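Side-chain contact in aminotransferase (Paracoccus denitrificans, PDB 4GRX), which probably transfers amino groups between amines and carbonyl compounds as a class III omega-aminotransferase, using a pyridoxal phosphate cofactor: residues Arg215-Glu218 and Asp219-Arg223. Sequence-based numbering, arbitrary orientation.
Sequences RELE and DTITR
Leu217 lays its CD1 methyl against the CD1 methyl of Ile221, 3.6 Å away, one helical turn further on. The two side chains lie askew to each other, and CG of Leu217 also lies near CD1 of Ile221. With CG1 turned beside its own backbone N (chi1 -69°), Ile221 sends its longer branch back along the helix to meet the leucine. Beneath this apolar pair, Ile221 N donates to Leu217 O at 2.9 Å, an ordinary i to i+4 bond.

Two threonines fold back onto the same backbone. In Thr220, OG1 sits anti to the carbonyl carbon (chi1 -57°), where it gives a 2.9 Å hydrogen bond to Glu216 O. That oxygen already accepts from Thr220 N, and the two donors come from opposite faces of the carbonyl plane. Thr222 repeats the pattern on Glu218 O, its OG1 at 3.0 Å standing 37° out of that plane. Each carbonyl is thus gripped twice, a common way for a helical threonine to satisfy its hydroxyl.

Glu216 OE2 accepts from Thr192 N, and Glu218 OE2 is hydrogen-bonded to Tyr261 OH. Helix 206-224 lies outside the seven-stranded sheet of the large, cofactor-binding domain of this fold-type I enzyme: Leu217 and Ile221 pack on helix 250-260, Glu216 and Thr220 on Leu191 of strand 188-191, outermost in that sheet within this chain.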
ATOM      1  N   ARG A 215      -6.148 -23.038  25.995  1.00 31.08           N
ATOM      2  CA  ARG A 215      -6.175 -22.555  27.358  1.00 31.60           C
ATOM      3  C   ARG A 215      -5.519 -21.179  27.450  1.00 30.93           C
ATOM      4  O   ARG A 215      -6.055 -20.279  28.098  1.00 31.68           O
ATOM      5  CB  ARG A 215      -5.460 -23.571  28.243  1.00 32.53           C
ATOM      6  CG  ARG A 215      -5.640 -23.407  29.738  1.00 33.83           C
ATOM      7  CD  ARG A 215      -5.329 -24.713  30.464  1.00 35.09           C
ATOM      8  NE  ARG A 215      -3.980 -25.217  30.192  1.00 35.16           N
ATOM      9  CZ  ARG A 215      -3.706 -26.433  29.699  1.00 35.77           C
ATOM     10  NH1 ARG A 215      -4.688 -27.295  29.424  1.00 36.48           N
ATOM     11  NH2 ARG A 215      -2.442 -26.798  29.494  1.00 35.23           N
ATOM     12  N   GLU A 216      -4.373 -21.015  26.796  1.00 30.60           N
ATOM     13  CA  GLU A 216      -3.642 -19.740  26.810  1.00 30.40           C
ATOM     14  C   GLU A 216      -4.494 -18.614  26.221  1.00 29.30           C
ATOM     15  O   GLU A 216      -4.451 -17.477  26.710  1.00 28.70           O
ATOM     16  CB  GLU A 216      -2.294 -19.845  26.070  1.00 30.76           C
ATOM     17  CG  GLU A 216      -1.600 -18.500  25.840  1.00 31.46           C
ATOM     18  CD  GLU A 216      -0.710 -18.446  24.588  1.00 32.47           C
ATOM     19  OE1 GLU A 216      -1.208 -18.512  23.435  1.00 32.17           O
ATOM     20  OE2 GLU A 216       0.515 -18.306  24.749  1.00 33.48           O
ATOM     21  N   LEU A 217      -5.261 -18.920  25.177  1.00 28.37           N
ATOM     22  CA  LEU A 217      -6.116 -17.907  24.572  1.00 27.83           C
ATOM     23  C   LEU A 217      -7.183 -17.474  25.560  1.00 28.75           C
ATOM     24  O   LEU A 217      -7.389 -16.275  25.775  1.00 28.52           O
ATOM     25  CB  LEU A 217      -6.760 -18.398  23.265  1.00 27.56           C
ATOM     26  CG  LEU A 217      -7.948 -17.621  22.679  1.00 27.04           C
ATOM     27  CD1 LEU A 217      -7.635 -16.148  22.462  1.00 26.05           C
ATOM     28  CD2 LEU A 217      -8.421 -18.254  21.380  1.00 27.04           C
ATOM     29  N   GLU A 218      -7.851 -18.449  26.170  1.00 30.03           N
ATOM     30  CA  GLU A 218      -8.909 -18.148  27.111  1.00 30.70           C
ATOM     31  C   GLU A 218      -8.419 -17.295  28.276  1.00 30.80           C
ATOM     32  O   GLU A 218      -9.125 -16.377  28.719  1.00 31.48           O
ATOM     33  CB  GLU A 218      -9.557 -19.419  27.621  1.00 32.86           C
ATOM     34  CG  GLU A 218     -10.898 -19.162  28.295  1.00 35.03           C
ATOM     35  CD  GLU A 218     -11.919 -20.183  27.875  1.00 37.05           C
ATOM     36  OE1 GLU A 218     -11.577 -21.044  27.031  1.00 37.72           O
ATOM     37  OE2 GLU A 218     -13.053 -20.130  28.377  1.00 38.37           O
ATOM     38  N   ASP A 219      -7.219 -17.604  28.768  1.00 30.25           N
ATOM     39  CA  ASP A 219      -6.577 -16.821  29.810  1.00 29.84           C
ATOM     40  C   ASP A 219      -6.359 -15.379  29.350  1.00 27.69           C
ATOM     41  O   ASP A 219      -6.619 -14.429  30.102  1.00 27.74           O
ATOM     42  CB  ASP A 219      -5.246 -17.456  30.210  1.00 31.36           C
ATOM     43  CG  ASP A 219      -5.412 -18.735  31.044  1.00 34.15           C
ATOM     44  OD1 ASP A 219      -6.532 -19.113  31.469  1.00 35.44           O
ATOM     45  OD2 ASP A 219      -4.381 -19.373  31.298  1.00 35.60           O
ATOM     46  N   THR A 220      -5.902 -15.210  28.117  1.00 25.50           N
ATOM     47  CA  THR A 220      -5.713 -13.880  27.567  1.00 24.38           C
ATOM     48  C   THR A 220      -7.047 -13.128  27.520  1.00 24.08           C
ATOM     49  O   THR A 220      -7.129 -11.958  27.912  1.00 23.74           O
ATOM     50  CB  THR A 220      -5.094 -13.955  26.169  1.00 23.62           C
ATOM     51  OG1 THR A 220      -3.864 -14.666  26.264  1.00 23.96           O
ATOM     52  CG2 THR A 220      -4.818 -12.562  25.607  1.00 22.81           C
ATOM     53  N   ILE A 221      -8.090 -13.819  27.068  1.00 23.98           N
ATOM     54  CA  ILE A 221      -9.412 -13.224  26.985  1.00 24.00           C
ATOM     55  C   ILE A 221      -9.925 -12.821  28.374  1.00 24.98           C
ATOM     56  O   ILE A 221     -10.531 -11.757  28.507  1.00 25.42           O
ATOM     57  CB  ILE A 221     -10.426 -14.118  26.229  1.00 24.11           C
ATOM     58  CG1 ILE A 221     -10.057 -14.182  24.747  1.00 23.16           C
ATOM     59  CG2 ILE A 221     -11.835 -13.556  26.361  1.00 24.61           C
ATOM     60  CD1 ILE A 221     -10.776 -15.270  23.988  1.00 23.90           C
ATOM     61  N   THR A 222      -9.679 -13.664  29.386  1.00 25.20           N
ATOM     62  CA  THR A 222     -10.012 -13.366  30.785  1.00 25.85           C
ATOM     63  C   THR A 222      -9.207 -12.170  31.315  1.00 25.55           C
ATOM     64  O   THR A 222      -9.731 -11.339  32.038  1.00 25.81           O
ATOM     65  CB  THR A 222      -9.774 -14.609  31.683  1.00 26.52           C
ATOM     66  OG1 THR A 222     -10.608 -15.682  31.239  1.00 27.10           O
ATOM     67  CG2 THR A 222     -10.084 -14.333  33.139  1.00 27.31           C
ATOM     68  N   ARG A 223      -7.933 -12.101  30.936  1.00 25.34           N
ATOM     69  CA  ARG A 223      -6.995 -11.075  31.400  1.00 25.51           C
ATOM     70  C   ARG A 223      -7.401  -9.702  30.843  1.00 24.61           C
ATOM     71  O   ARG A 223      -7.441  -8.706  31.563  1.00 24.82           O
ATOM     72  CB  ARG A 223      -5.579 -11.469  30.922  1.00 25.78           C
ATOM     73  CG  ARG A 223      -4.384 -10.827  31.610  1.00 26.38           C
ATOM     74  CD  ARG A 223      -3.071 -11.177  30.909  1.00 26.52           C
ATOM     75  NE  ARG A 223      -2.888 -10.398  29.674  1.00 26.51           N
ATOM     76  CZ  ARG A 223      -2.411 -10.877  28.515  1.00 26.12           C
ATOM     77  NH1 ARG A 223      -2.057 -12.151  28.401  1.00 26.71           N
ATOM     78  NH2 ARG A 223      -2.308 -10.079  27.458  1.00 24.96           N
TER